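Local coordinates for protein collagen adhesin (PDB 2OKM) that probably binds collagen as a cell-wall-linked surface adhesin of Enterococcus faecalis, this chain being its collagen-binding N2 subdomain, at residues Lys51-Phe56 / Arg105-Ile110; Val26-Ser31 / Ser101-Tyr106. All blocks are in the same frame, centred on the assembly; numbering follows the deposited sequence.

Contact 1 (Lys51-Phe56 / Arg105-Ile110); sequences KESFTF and RYTSTI
Thr55 and Arg105 face each other as an antiparallel hydrogen-bonded pair, their CA atoms 5.3 Å apart, joining strands 55-59 and 101-110 of a sheet in the collagen-binding domain. Thr55 N donates a hydrogen bond to Arg105 O and Arg105 N one to Thr55 O, each 3.0 Å long. One residue earlier Phe54 CA closes to 3.2 Å from Arg105 O in a CA-H...O contact, so that carbonyl meets both an N-H and a C-H. Ser53 OG sits between its own N and carbonyl carbon (chi1 70°) and accepts the hydrogen bond of Thr107 N at 2.9 Å along a nearly straight line (172°). Asn50 holds both residues: its O bonds Ser53 OG, its OD1 bonds Thr107 OG1.

Phe54 and Tyr106 run side by side, pointing the same way. Tyr106 CB stands 3.5 Å from the Phe54 ring centroid, directly over the face, a CH-pi contact; the rings are near parallel (14°) but slid apart, touching from Phe54 CE2 to Tyr106 CD2 at 3.5 Å. Phe88 meets both edge-to-face, and Tyr106 OH bonds Lys9 NZ. A water links Thr55 OG1 to Arg105 NH1.

The strand pair therefore has two different faces: on one, aromatic carbon packs inward; on the other, the side chains of Thr55 and Arg105 touch and are also bridged by water. The serine hydroxyl gives Thr107 N an acceptor next to the backbone pair.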
# COMPACT_ATOMS: atom_id res chain seq x y z
N LYS A 51 -0.82 8.82 -9.75
CA LYS A 51 -1.05 9.47 -8.46
C LYS A 51 -2.49 9.75 -8.06
O LYS A 51 -2.77 9.98 -6.89
CB LYS A 51 -0.25 10.78 -8.38
CG LYS A 51 1.24 10.59 -8.45
CD LYS A 51 1.95 11.91 -8.27
CE LYS A 51 3.45 11.75 -8.36
NZ LYS A 51 4.13 13.06 -8.15
N GLU A 52 -3.40 9.73 -9.03
CA GLU A 52 -4.81 9.99 -8.72
C GLU A 52 -5.63 8.71 -8.66
O GLU A 52 -6.86 8.77 -8.57
CB GLU A 52 -5.40 10.92 -9.78
CG GLU A 52 -4.65 12.23 -9.97
CD GLU A 52 -5.24 13.10 -11.06
OE1 GLU A 52 -5.31 12.63 -12.22
OE2 GLU A 52 -5.62 14.25 -10.77
N SER A 53 -4.96 7.56 -8.70
CA SER A 53 -5.66 6.27 -8.70
C SER A 53 -5.91 5.61 -7.35
O SER A 53 -6.63 4.61 -7.27
CB SER A 53 -4.90 5.28 -9.58
OG SER A 53 -3.67 4.90 -8.97
N PHE A 54 -5.33 6.15 -6.28
CA PHE A 54 -5.47 5.53 -4.97
C PHE A 54 -6.86 5.43 -4.35
O PHE A 54 -7.62 6.39 -4.35
CB PHE A 54 -4.57 6.24 -3.95
CG PHE A 54 -3.10 5.98 -4.13
CD1 PHE A 54 -2.40 6.55 -5.20
CD2 PHE A 54 -2.42 5.17 -3.23
CE1 PHE A 54 -1.04 6.31 -5.36
CE2 PHE A 54 -1.05 4.93 -3.39
CZ PHE A 54 -0.36 5.50 -4.45
N THR A 55 -7.18 4.25 -3.83
CA THR A 55 -8.44 4.05 -3.11
C THR A 55 -8.08 3.24 -1.88
O THR A 55 -7.12 2.45 -1.90
CB THR A 55 -9.53 3.31 -3.93
OG1 THR A 55 -9.12 1.96 -4.20
CG2 THR A 55 -9.81 4.04 -5.23
N PHE A 56 -8.83 3.44 -0.81
CA PHE A 56 -8.58 2.75 0.44
C PHE A 56 -9.78 1.93 0.91
O PHE A 56 -10.87 2.46 1.11
CB PHE A 56 -8.18 3.76 1.53
CG PHE A 56 -6.91 4.51 1.23
CD1 PHE A 56 -6.89 5.51 0.27
CD2 PHE A 56 -5.73 4.19 1.90
CE1 PHE A 56 -5.71 6.20 -0.02
CE2 PHE A 56 -4.55 4.87 1.62
CZ PHE A 56 -4.53 5.87 0.66
N ARG A 105 -5.33 0.31 -3.01
CA ARG A 105 -5.27 -0.03 -4.42
C ARG A 105 -4.83 1.18 -5.23
O ARG A 105 -5.30 2.29 -5.00
CB ARG A 105 -6.65 -0.48 -4.93
CG ARG A 105 -7.14 -1.83 -4.40
CD ARG A 105 -8.52 -2.15 -4.96
NE ARG A 105 -8.96 -3.51 -4.66
CZ ARG A 105 -9.40 -3.92 -3.47
NH1 ARG A 105 -9.47 -3.07 -2.45
NH2 ARG A 105 -9.75 -5.18 -3.30
N TYR A 106 -3.91 0.96 -6.16
CA TYR A 106 -3.46 2.02 -7.04
C TYR A 106 -2.88 1.37 -8.28
O TYR A 106 -2.53 0.19 -8.27
CB TYR A 106 -2.43 2.94 -6.36
CG TYR A 106 -1.09 2.31 -6.06
CD1 TYR A 106 -0.05 2.33 -7.00
CD2 TYR A 106 -0.85 1.70 -4.82
CE1 TYR A 106 1.19 1.76 -6.71
CE2 TYR A 106 0.39 1.13 -4.52
CZ TYR A 106 1.40 1.17 -5.47
OH TYR A 106 2.62 0.61 -5.18
N THR A 107 -2.78 2.14 -9.36
CA THR A 107 -2.24 1.60 -10.59
C THR A 107 -1.06 2.41 -11.09
O THR A 107 -0.81 3.52 -10.64
CB THR A 107 -3.29 1.61 -11.72
OG1 THR A 107 -3.82 2.93 -11.87
CG2 THR A 107 -4.41 0.63 -11.41
N SER A 108 -0.33 1.80 -12.01
CA SER A 108 0.79 2.46 -12.64
C SER A 108 0.62 2.15 -14.11
O SER A 108 0.14 1.08 -14.48
CB SER A 108 2.11 1.92 -12.13
OG SER A 108 2.32 2.37 -10.80
N THR A 109 0.99 3.11 -14.95
CA THR A 109 0.90 2.93 -16.39
C THR A 109 2.18 2.27 -16.85
O THR A 109 3.27 2.64 -16.42
CB THR A 109 0.73 4.29 -17.10
OG1 THR A 109 -0.50 4.89 -16.70
CG2 THR A 109 0.74 4.10 -18.61
N ILE A 110 2.05 1.27 -17.72
CA ILE A 110 3.20 0.57 -18.26
C ILE A 110 3.75 1.37 -19.44
O ILE A 110 3.02 1.69 -20.37
CB ILE A 110 2.81 -0.84 -18.74
CG1 ILE A 110 2.30 -1.66 -17.55
CG2 ILE A 110 4.01 -1.52 -19.39
CD1 ILE A 110 1.73 -3.02 -17.93
O HOH W 1 -8.93 -0.31 -2.14

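Contact 2 (Val26-Ser31 / Ser101-Tyr106)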
# COMPACT_ATOMS: atom_id res chain seq x y z
N VAL A 26 -2.48 -3.88 4.44
CA VAL A 26 -2.09 -3.49 5.78
C VAL A 26 -2.95 -3.99 6.94
O VAL A 26 -4.15 -3.71 7.00
CB VAL A 26 -2.03 -1.94 5.86
CG1 VAL A 26 -1.44 -1.50 7.19
CG2 VAL A 26 -1.22 -1.40 4.69
N ASN A 27 -2.32 -4.72 7.85
CA ASN A 27 -2.98 -5.22 9.05
C ASN A 27 -4.30 -5.95 8.77
O ASN A 27 -5.31 -5.67 9.41
CB ASN A 27 -3.20 -4.03 9.99
CG ASN A 27 -3.56 -4.45 11.40
OD1 ASN A 27 -3.20 -5.54 11.85
ND2 ASN A 27 -4.25 -3.57 12.12
N LEU A 28 -4.28 -6.90 7.84
CA LEU A 28 -5.49 -7.64 7.50
C LEU A 28 -6.09 -8.40 8.68
O LEU A 28 -7.30 -8.63 8.73
CB LEU A 28 -5.23 -8.60 6.33
CG LEU A 28 -5.37 -8.00 4.92
CD1 LEU A 28 -4.51 -6.76 4.78
CD2 LEU A 28 -4.98 -9.05 3.88
N ASN A 29 -5.25 -8.78 9.64
CA ASN A 29 -5.77 -9.49 10.81
C ASN A 29 -6.27 -8.55 11.89
O ASN A 29 -6.67 -8.98 12.97
CB ASN A 29 -4.71 -10.44 11.37
CG ASN A 29 -4.52 -11.66 10.51
OD1 ASN A 29 -3.58 -11.74 9.72
ND2 ASN A 29 -5.44 -12.62 10.62
N LYS A 30 -6.26 -7.26 11.58
CA LYS A 30 -6.76 -6.24 12.48
C LYS A 30 -6.17 -6.30 13.89
O LYS A 30 -6.90 -6.34 14.88
CB LYS A 30 -8.28 -6.34 12.54
CG LYS A 30 -8.95 -6.14 11.18
CD LYS A 30 -10.45 -6.36 11.23
CE LYS A 30 -10.86 -7.61 10.45
NZ LYS A 30 -11.65 -7.29 9.22
N SER A 31 -4.85 -6.27 13.97
CA SER A 31 -4.15 -6.28 15.25
C SER A 31 -4.12 -4.85 15.77
O SER A 31 -4.40 -3.90 15.04
CB SER A 31 -2.71 -6.75 15.07
OG SER A 31 -2.65 -8.04 14.47
N SER A 101 -7.95 -2.85 9.20
CA SER A 101 -7.16 -3.25 8.04
C SER A 101 -7.36 -2.26 6.89
O SER A 101 -8.41 -1.63 6.77
CB SER A 101 -7.56 -4.65 7.57
OG SER A 101 -8.90 -4.68 7.12
N PHE A 102 -6.33 -2.12 6.07
CA PHE A 102 -6.37 -1.23 4.92
C PHE A 102 -5.85 -1.95 3.69
O PHE A 102 -4.76 -2.51 3.72
CB PHE A 102 -5.46 -0.01 5.12
CG PHE A 102 -5.77 0.81 6.34
CD1 PHE A 102 -6.49 1.99 6.22
CD2 PHE A 102 -5.31 0.42 7.59
CE1 PHE A 102 -6.76 2.78 7.35
CE2 PHE A 102 -5.57 1.19 8.72
CZ PHE A 102 -6.29 2.37 8.60
N ILE A 103 -6.62 -1.96 2.61
CA ILE A 103 -6.12 -2.52 1.37
C ILE A 103 -6.06 -1.29 0.47
O ILE A 103 -7.09 -0.70 0.13
CB ILE A 103 -7.04 -3.59 0.76
CG1 ILE A 103 -6.99 -4.84 1.64
CG2 ILE A 103 -6.56 -3.93 -0.66
CD1 ILE A 103 -7.91 -5.96 1.18
N VAL A 104 -4.85 -0.89 0.13
CA VAL A 104 -4.64 0.28 -0.71
C VAL A 104 -4.47 -0.18 -2.14
O VAL A 104 -3.57 -0.96 -2.44
CB VAL A 104 -3.38 1.07 -0.28
CG1 VAL A 104 -3.30 2.39 -1.05
CG2 VAL A 104 -3.42 1.34 1.22
N ARG A 105 -5.33 0.31 -3.01
CA ARG A 105 -5.27 -0.03 -4.42
C ARG A 105 -4.83 1.18 -5.23
O ARG A 105 -5.30 2.29 -5.00
CB ARG A 105 -6.65 -0.48 -4.93
CG ARG A 105 -7.14 -1.83 -4.40
CD ARG A 105 -8.52 -2.15 -4.96
NE ARG A 105 -8.96 -3.51 -4.66
CZ ARG A 105 -9.40 -3.92 -3.47
NH1 ARG A 105 -9.47 -3.07 -2.45
NH2 ARG A 105 -9.75 -5.18 -3.30
N TYR A 106 -3.91 0.96 -6.16
CA TYR A 106 -3.46 2.02 -7.04
C TYR A 106 -2.88 1.37 -8.28
O TYR A 106 -2.53 0.19 -8.27
CB TYR A 106 -2.43 2.94 -6.36
CG TYR A 106 -1.09 2.31 -6.06
CD1 TYR A 106 -0.05 2.33 -7.00
CD2 TYR A 106 -0.85 1.70 -4.82
CE1 TYR A 106 1.19 1.76 -6.71
CE2 TYR A 106 0.39 1.13 -4.52
CZ TYR A 106 1.40 1.17 -5.47
OH TYR A 106 2.62 0.61 -5.18
O HOH W 2 -9.58 -7.25 7.48
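Val26 pairs with Phe102 as an antiparallel hydrogen-bonded pair, CA to CA 4.9 Å, where strand 19-26 ends beside the start of strand 101-110 and the chain turns off through a type I beta turn from Asn27 to Lys30. Val26 N reaches Phe102 O at 2.8 Å, and Phe102 N answers to Val26 O at 2.9 Å. Val26 O also lies at the edge of the Phe102 ring, near its plane, and 3.2 Å from Ser101 CA.

On the same side of the sheet Val26 CB and Phe102 CB are 4.0 Å apart, and the Phe102 ring goes on to meet Phe92. Past the bridge, Ser101 CB fits against the start of the turn, 3.1 Å from Asn27 O, with Lys30 CG reaching alongside it. The bent end of the Lys30 chain brings NZ to a water that accepts a hydrogen bond from it; the same water donates to Leu28 O and is bonded to Ser101 OG, which has a further, weak bond to Val59 O. Leu28 reaches farther along the strand, CD1 lying a loose 4.4 Å from Ile103 CG1.

Across the turn the Asn27 amide is held at both ends by Ser31: OD1 accepts from Ser31 N at 2.8 Å and ND2 donates to Ser31 O. These two bonds fix its rotation and, with Lys30 N bonded to Asn27 O, close the turn from its first residue to the residue after it. Backbone pairing thus gives way to a water-bridged junction, in which one solvent molecule joins a lysine, a carbonyl and a serine hydroxyl.

Both contacts use strand 101-110, contact 2 at its start and contact 1 around its middle, and their centres lie about 16 Å apart. Contact 1 pairs the strand with 55-59, whereas contact 2 pairs it with the end of 19-26, so the strand runs between two antiparallel neighbours of one sheet. Arg105 and Tyr106 belong to both ranges but do their touching in contact 1. Val104 joins the two: its CG1 packs 3.6 Å from Phe54 CD2, and its CG2 lies 3.7 Å from Phe56 CE2. Through it the aromatic side chains of contact 1 pack on the part of the strand used by contact 2. All four segments belong to the collagen-binding domain; neither contact holds a ligand.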